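Local coordinates for protein Amuc_1102 (Akkermansia muciniphila, PDB 7DSZ) that is of unknown function but adopts an immunoglobulin-like fold related to archaeal type IV pilus proteins, consistent with a role in a pilus-like assembly, at residues Leu28-Ser33 with Lys50-Glu55; Phe76-Ala81 with Ala111-Ser116. One frame throughout, in Å; residues are numbered along the deposited sequence. Where two conformers were deposited one is given.

Contact 1 of 2, residues Leu28-Ser33 with Lys50-Glu55; sequences LYMRQS and KWADFE
L28 sets its methyl CD1 over one face of the F54 ring, 4.0 Å from the ring centroid. This is a CH-pi contact. CG of L28 lies anti to the backbone N (chi1 166°), which turns the branch back over the neighbouring strand. The same CD1 also touches CB of A52 at 3.6 Å. At the edge of the Y29 ring, in its plane, lies the carbonyl O of D53. The E55 side chain crosses that of Y29 at about a right angle, its CG 3.7 Å from CD2 of Y29. The guanidinium of R31 meets D53 at its edge. NH1 of R31 gives a nearly straight bond, 3.0 Å long, to OD2 of D53, and the pair is a salt bridge. OD2 of D53 is met on its anti side, with the donor tilted 34° out of the carboxylate plane. The bend at chi3 (47°) brings the guanidinium back to the acid. M30 curls along the side of A52, with SD 4.0 Å from CB of A52. Between the backbones, Y29 and D53 form one hydrogen-bonded antiparallel pair, and R31 and W51 form the next. A water joins O of M30 to NZ of K50.

The segments pair the edge strand 18-32 with the central strand 50-63 of the three-stranded antiparallel sheet in this Ig-like domain. Strand 18-32 is outermost within the chain, and strand 109-115 lies beyond strand 50-63. F185 meets the W51 ring edge-to-face, W189 makes a cation-pi contact with R31, and E55 forms a salt bridge with R192 and a hydrogen bond with Y193. On the side of M30 and A52, V120 of helix 117-124 packs against both residues, while V134 of strand 134-143 touches L28 and F54.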
loop_
_atom_site.group_PDB
_atom_site.type_symbol
_atom_site.label_atom_id
_atom_site.label_comp_id
_atom_site.label_asym_id
_atom_site.label_seq_id
_atom_site.Cartn_x
_atom_site.Cartn_y
_atom_site.Cartn_z
ATOM N N LEU C 28 -9.846 -15.746 -17.012
ATOM C CA LEU C 28 -8.421 -15.538 -16.746
ATOM C C LEU C 28 -7.745 -14.952 -17.975
ATOM O O LEU C 28 -7.837 -15.519 -19.072
ATOM C CB LEU C 28 -7.739 -16.850 -16.363
ATOM C CG LEU C 28 -6.203 -16.817 -16.380
ATOM C CD1 LEU C 28 -5.697 -15.895 -15.274
ATOM C CD2 LEU C 28 -5.654 -18.217 -16.199
ATOM N N TYR C 29 -7.078 -13.820 -17.791
ATOM C CA TYR C 29 -6.211 -13.221 -18.795
ATOM C C TYR C 29 -4.789 -13.200 -18.267
ATOM O O TYR C 29 -4.545 -12.674 -17.177
ATOM C CB TYR C 29 -6.606 -11.788 -19.108
ATOM C CG TYR C 29 -7.974 -11.597 -19.712
ATOM C CD1 TYR C 29 -8.133 -11.578 -21.090
ATOM C CD2 TYR C 29 -9.086 -11.401 -18.909
ATOM C CE1 TYR C 29 -9.376 -11.374 -21.662
ATOM C CE2 TYR C 29 -10.354 -11.188 -19.479
ATOM C CZ TYR C 29 -10.472 -11.177 -20.853
ATOM O OH TYR C 29 -11.688 -10.956 -21.430
ATOM N N MET C 30 -3.850 -13.749 -19.035
ATOM C CA MET C 30 -2.440 -13.580 -18.714
ATOM C C MET C 30 -1.965 -12.287 -19.360
ATOM O O MET C 30 -2.120 -12.097 -20.571
ATOM C CB MET C 30 -1.608 -14.781 -19.189
ATOM C CG MET C 30 -2.049 -16.106 -18.585
ATOM S SD MET C 30 -1.952 -16.131 -16.776
ATOM C CE MET C 30 -0.286 -15.578 -16.490
ATOM N N ARG C 31 -1.389 -11.390 -18.561
ATOM C CA ARG C 31 -1.087 -10.049 -19.046
ATOM C C ARG C 31 0.258 -9.614 -18.499
ATOM O O ARG C 31 0.541 -9.813 -17.318
ATOM C CB ARG C 31 -2.146 -9.021 -18.612
ATOM C CG ARG C 31 -3.570 -9.294 -19.120
ATOM C CD ARG C 31 -4.515 -8.233 -18.573
ATOM N NE ARG C 31 -3.907 -6.937 -18.775
ATOM C CZ ARG C 31 -3.957 -5.918 -17.935
ATOM N NH1 ARG C 31 -4.608 -5.987 -16.777
ATOM N NH2 ARG C 31 -3.336 -4.808 -18.278
ATOM N N GLN C 32 1.069 -8.984 -19.329
ATOM C CA GLN C 32 2.350 -8.464 -18.873
ATOM C C GLN C 32 2.116 -7.218 -18.028
ATOM O O GLN C 32 1.219 -6.424 -18.327
ATOM C CB GLN C 32 3.237 -8.137 -20.072
ATOM C CG GLN C 32 4.651 -7.713 -19.723
ATOM C CD GLN C 32 5.577 -7.737 -20.928
ATOM O OE1 GLN C 32 5.133 -7.619 -22.073
ATOM N NE2 GLN C 32 6.871 -7.904 -20.676
ATOM N N SER C 33 2.905 -7.044 -16.971
ATOM C CA SER C 33 2.730 -5.844 -16.173
ATOM C C SER C 33 3.222 -4.644 -16.973
ATOM O O SER C 33 4.026 -4.796 -17.898
ATOM C CB SER C 33 3.478 -5.943 -14.846
ATOM O OG SER C 33 4.852 -6.169 -15.068
ATOM N N LYS C 50 4.333 -12.068 -17.040
ATOM C CA LYS C 50 2.883 -12.141 -17.155
ATOM C C LYS C 50 2.222 -12.480 -15.822
ATOM O O LYS C 50 2.537 -13.490 -15.179
ATOM C CB LYS C 50 2.474 -13.145 -18.230
ATOM C CG LYS C 50 2.690 -12.613 -19.645
ATOM C CD LYS C 50 2.083 -13.597 -20.660
ATOM C CE LYS C 50 2.411 -13.225 -22.106
ATOM N NZ LYS C 50 1.724 -11.981 -22.546
ATOM N N TRP C 51 1.285 -11.627 -15.436
ATOM C CA TRP C 51 0.437 -11.807 -14.278
ATOM C C TRP C 51 -0.840 -12.538 -14.675
ATOM O O TRP C 51 -1.321 -12.406 -15.798
ATOM C CB TRP C 51 0.070 -10.437 -13.705
ATOM C CG TRP C 51 1.191 -9.743 -13.032
ATOM C CD1 TRP C 51 2.363 -9.293 -13.594
ATOM C CD2 TRP C 51 1.242 -9.397 -11.657
ATOM N NE1 TRP C 51 3.153 -8.715 -12.622
ATOM C CE2 TRP C 51 2.478 -8.762 -11.426
ATOM C CE3 TRP C 51 0.369 -9.599 -10.580
ATOM C CZ2 TRP C 51 2.857 -8.314 -10.167
ATOM C CZ3 TRP C 51 0.749 -9.148 -9.327
ATOM C CH2 TRP C 51 1.979 -8.510 -9.134
ATOM N N ALA C 52 -1.401 -13.297 -13.735
ATOM C CA ALA C 52 -2.753 -13.826 -13.901
ATOM C C ALA C 52 -3.752 -12.751 -13.487
ATOM O O ALA C 52 -3.730 -12.287 -12.340
ATOM C CB ALA C 52 -2.958 -15.086 -13.062
ATOM N N ASP C 53 -4.610 -12.341 -14.411
ATOM C CA ASP C 53 -5.602 -11.299 -14.155
ATOM C C ASP C 53 -6.974 -11.935 -14.334
ATOM O O ASP C 53 -7.375 -12.227 -15.464
ATOM C CB ASP C 53 -5.376 -10.124 -15.116
ATOM C CG ASP C 53 -6.477 -9.074 -15.073
ATOM O OD1 ASP C 53 -7.370 -9.115 -14.203
ATOM O OD2 ASP C 53 -6.401 -8.171 -15.921
ATOM N N PHE C 54 -7.671 -12.174 -13.220
ATOM C CA PHE C 54 -9.000 -12.771 -13.243
ATOM C C PHE C 54 -10.016 -11.643 -13.310
ATOM O O PHE C 54 -10.037 -10.788 -12.426
ATOM C CB PHE C 54 -9.248 -13.631 -12.000
ATOM C CG PHE C 54 -8.352 -14.840 -11.892
ATOM C CD1 PHE C 54 -8.749 -16.064 -12.428
ATOM C CD2 PHE C 54 -7.137 -14.767 -11.227
ATOM C CE1 PHE C 54 -7.919 -17.203 -12.312
ATOM C CE2 PHE C 54 -6.309 -15.878 -11.117
ATOM C CZ PHE C 54 -6.710 -17.102 -11.655
ATOM N N GLU C 55 -10.855 -11.638 -14.348
ATOM C CA GLU C 55 -11.778 -10.532 -14.605
ATOM C C GLU C 55 -13.200 -11.057 -14.619
ATOM O O GLU C 55 -13.468 -12.066 -15.272
ATOM C CB GLU C 55 -11.485 -9.892 -15.964
ATOM C CG GLU C 55 -10.091 -9.295 -16.088
ATOM C CD GLU C 55 -10.089 -7.870 -15.619
ATOM O OE1 GLU C 55 -11.026 -7.124 -16.012
ATOM O OE2 GLU C 55 -9.180 -7.493 -14.846
HETATM O O HOH W 1 -1.076 -12.997 -22.943
#

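Contact 2 of 2, residues Phe76-Ala81 with Ala111-Ser116; sequences FKFYIA and ASVYLS
F78 and V113 bury the most surface here, and A111 comes next. The side chains of F78 and V113 approach from opposite directions. V113 presents both methyls to F78. CG1 of V113 lies over one face of the ring, offset toward the rim, 3.5 Å from the centroid and 3.3 Å from CD1 of F78. CG2 of V113 lies over the same face, 3.3 Å from CD2 of F78. With CG1 anti to the carbonyl carbon (chi1 -79°), both methyls of V113 rest on one face of the ring. A111 adds its CB at the edge of the same ring, 4.0 Å from CZ of F78. CB of A111 also lies over one face of the F76 ring, 3.8 Å from its centroid, in a second CH-pi contact.

No hydrogen bond joins the segments. Their axes pass 8.7 Å apart at 40°, as two layers of a beta sandwich do, and the contact is part of the core between the sheets of the Ig-like fold. Replacing F78 by an alanine is likely to open a gap facing V113, whose methyls would lose the ring face under them, while A111 would keep F76 but lose its edge contact at CZ.

I80 makes a looser contact in the conformers given, its CD1 4.3 Å from CG2 of V113. V139 of strand 134-143 touches both F76 and F78, while V98 of strand 91-104 touches V113.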
loop_
_atom_site.group_PDB
_atom_site.type_symbol
_atom_site.label_atom_id
_atom_site.label_comp_id
_atom_site.label_asym_id
_atom_site.label_seq_id
_atom_site.Cartn_x
_atom_site.Cartn_y
_atom_site.Cartn_z
ATOM N N PHE C 76 -16.796 -8.427 -2.929
ATOM C CA PHE C 76 -16.598 -9.559 -3.825
ATOM C C PHE C 76 -15.684 -10.560 -3.142
ATOM O O PHE C 76 -14.586 -10.201 -2.721
ATOM C CB PHE C 76 -15.960 -9.113 -5.144
ATOM C CG PHE C 76 -16.937 -8.563 -6.135
ATOM C CD1 PHE C 76 -17.631 -7.391 -5.864
ATOM C CD2 PHE C 76 -17.161 -9.214 -7.337
ATOM C CE1 PHE C 76 -18.536 -6.873 -6.784
ATOM C CE2 PHE C 76 -18.074 -8.701 -8.266
ATOM C CZ PHE C 76 -18.767 -7.523 -7.973
ATOM N N LYS C 77 -16.120 -11.814 -3.055
ATOM C CA LYS C 77 -15.288 -12.885 -2.518
ATOM C C LYS C 77 -14.897 -13.798 -3.671
ATOM O O LYS C 77 -15.768 -14.327 -4.371
ATOM C CB LYS C 77 -16.024 -13.649 -1.418
ATOM C CG LYS C 77 -16.331 -12.784 -0.218
ATOM C CD LYS C 77 -17.169 -13.528 0.828
ATOM C CE LYS C 77 -17.236 -12.729 2.142
ATOM N NZ LYS C 77 -18.085 -13.425 3.160
ATOM N N PHE C 78 -13.592 -13.929 -3.902
ATOM C CA PHE C 78 -13.065 -14.756 -4.974
ATOM C C PHE C 78 -12.520 -16.060 -4.403
ATOM O O PHE C 78 -11.803 -16.043 -3.402
ATOM C CB PHE C 78 -11.935 -14.045 -5.714
ATOM C CG PHE C 78 -12.365 -12.802 -6.448
ATOM C CD1 PHE C 78 -12.477 -11.599 -5.762
ATOM C CD2 PHE C 78 -12.629 -12.835 -7.804
ATOM C CE1 PHE C 78 -12.849 -10.439 -6.429
ATOM C CE2 PHE C 78 -13.006 -11.683 -8.492
ATOM C CZ PHE C 78 -13.107 -10.485 -7.803
ATOM N N TYR C 79 -12.838 -17.172 -5.067
ATOM C CA TYR C 79 -12.344 -18.498 -4.706
ATOM C C TYR C 79 -11.725 -19.115 -5.943
ATOM O O TYR C 79 -12.403 -19.261 -6.969
ATOM C CB TYR C 79 -13.469 -19.409 -4.197
ATOM C CG TYR C 79 -14.276 -18.828 -3.064
ATOM C CD1 TYR C 79 -15.390 -18.039 -3.324
ATOM C CD2 TYR C 79 -13.943 -19.084 -1.742
ATOM C CE1 TYR C 79 -16.144 -17.510 -2.301
ATOM C CE2 TYR C 79 -14.693 -18.554 -0.703
ATOM C CZ TYR C 79 -15.795 -17.765 -0.995
ATOM O OH TYR C 79 -16.562 -17.226 0.016
ATOM N N ILE C 80 -10.459 -19.506 -5.845
ATOM C CA ILE C 80 -9.741 -20.101 -6.960
ATOM C C ILE C 80 -9.054 -21.364 -6.459
ATOM O O ILE C 80 -8.384 -21.347 -5.421
ATOM C CB ILE C 80 -8.732 -19.112 -7.576
ATOM C CG1 ILE C 80 -9.491 -17.968 -8.270
ATOM C CG2 ILE C 80 -7.806 -19.830 -8.560
ATOM C CD1 ILE C 80 -8.671 -16.702 -8.519
ATOM N N ALA C 81 -9.232 -22.459 -7.200
ATOM C CA ALA C 81 -8.663 -23.752 -6.839
ATOM C C ALA C 81 -7.653 -24.184 -7.890
ATOM O O ALA C 81 -7.936 -24.142 -9.095
ATOM C CB ALA C 81 -9.770 -24.808 -6.678
ATOM N N ALA C 111 -14.950 -6.458 -11.871
ATOM C CA ALA C 111 -14.176 -6.773 -10.673
ATOM C C ALA C 111 -12.987 -7.650 -11.073
ATOM O O ALA C 111 -13.000 -8.301 -12.123
ATOM C CB ALA C 111 -15.042 -7.475 -9.619
ATOM N N SER C 112 -11.943 -7.669 -10.242
ATOM C CA SER C 112 -10.772 -8.451 -10.623
ATOM C C SER C 112 -9.963 -8.865 -9.395
ATOM O O SER C 112 -10.081 -8.279 -8.315
ATOM C CB SER C 112 -9.872 -7.673 -11.602
ATOM O OG SER C 112 -9.349 -6.490 -11.001
ATOM N N VAL C 113 -9.161 -9.916 -9.586
ATOM C CA VAL C 113 -8.130 -10.322 -8.629
ATOM C C VAL C 113 -6.981 -10.899 -9.428
ATOM O O VAL C 113 -7.124 -11.247 -10.602
ATOM C CB VAL C 113 -8.587 -11.366 -7.579
ATOM C CG1 VAL C 113 -9.378 -10.703 -6.485
ATOM C CG2 VAL C 113 -9.349 -12.503 -8.248
ATOM N N TYR C 114 -5.806 -10.987 -8.790
ATOM C CA TYR C 114 -4.577 -11.268 -9.522
ATOM C C TYR C 114 -3.713 -12.285 -8.789
ATOM O O TYR C 114 -3.704 -12.342 -7.559
ATOM C CB TYR C 114 -3.731 -9.987 -9.728
ATOM C CG TYR C 114 -4.532 -8.867 -10.383
ATOM C CD1 TYR C 114 -5.484 -8.157 -9.660
ATOM C CD2 TYR C 114 -4.351 -8.551 -11.729
ATOM C CE1 TYR C 114 -6.248 -7.176 -10.251
ATOM C CE2 TYR C 114 -5.104 -7.541 -12.337
ATOM C CZ TYR C 114 -6.056 -6.860 -11.583
ATOM O OH TYR C 114 -6.828 -5.855 -12.162
ATOM N N LEU C 115 -2.934 -13.039 -9.565
ATOM C CA LEU C 115 -1.811 -13.807 -9.036
ATOM C C LEU C 115 -0.518 -13.304 -9.669
ATOM O O LEU C 115 -0.476 -12.999 -10.866
ATOM C CB LEU C 115 -1.988 -15.316 -9.309
ATOM C CG LEU C 115 -3.021 -16.047 -8.451
ATOM C CD1 LEU C 115 -3.208 -17.480 -9.006
ATOM C CD2 LEU C 115 -2.663 -16.060 -6.931
ATOM N N SER C 116 0.544 -13.213 -8.863
ATOM C CA SER C 116 1.817 -12.704 -9.338
ATOM C C SER C 116 2.466 -13.679 -10.321
ATOM O O SER C 116 2.103 -14.859 -10.375
ATOM C CB SER C 116 2.766 -12.494 -8.160
ATOM O OG SER C 116 3.124 -13.766 -7.627
#

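Contact 1 and contact 2 share one three-stranded sheet, in which strand 50-63 lies between strands 18-32 and 109-115. Their centres are about 11 Å apart. Contact 1 pairs two strands within that sheet, whereas contact 2 joins its strand 109-115 to strand 70-83 of the other sheet. They meet directly: N of F54 is 2.8 Å from O of V113, and O of A52 is 3.0 Å from N of L115, both probable hydrogen bonds. I80 also touches F54, which ties the packing of both contacts together. Contact 2 is near the centre of the chain, and contact 1 is farther out and only partly buried.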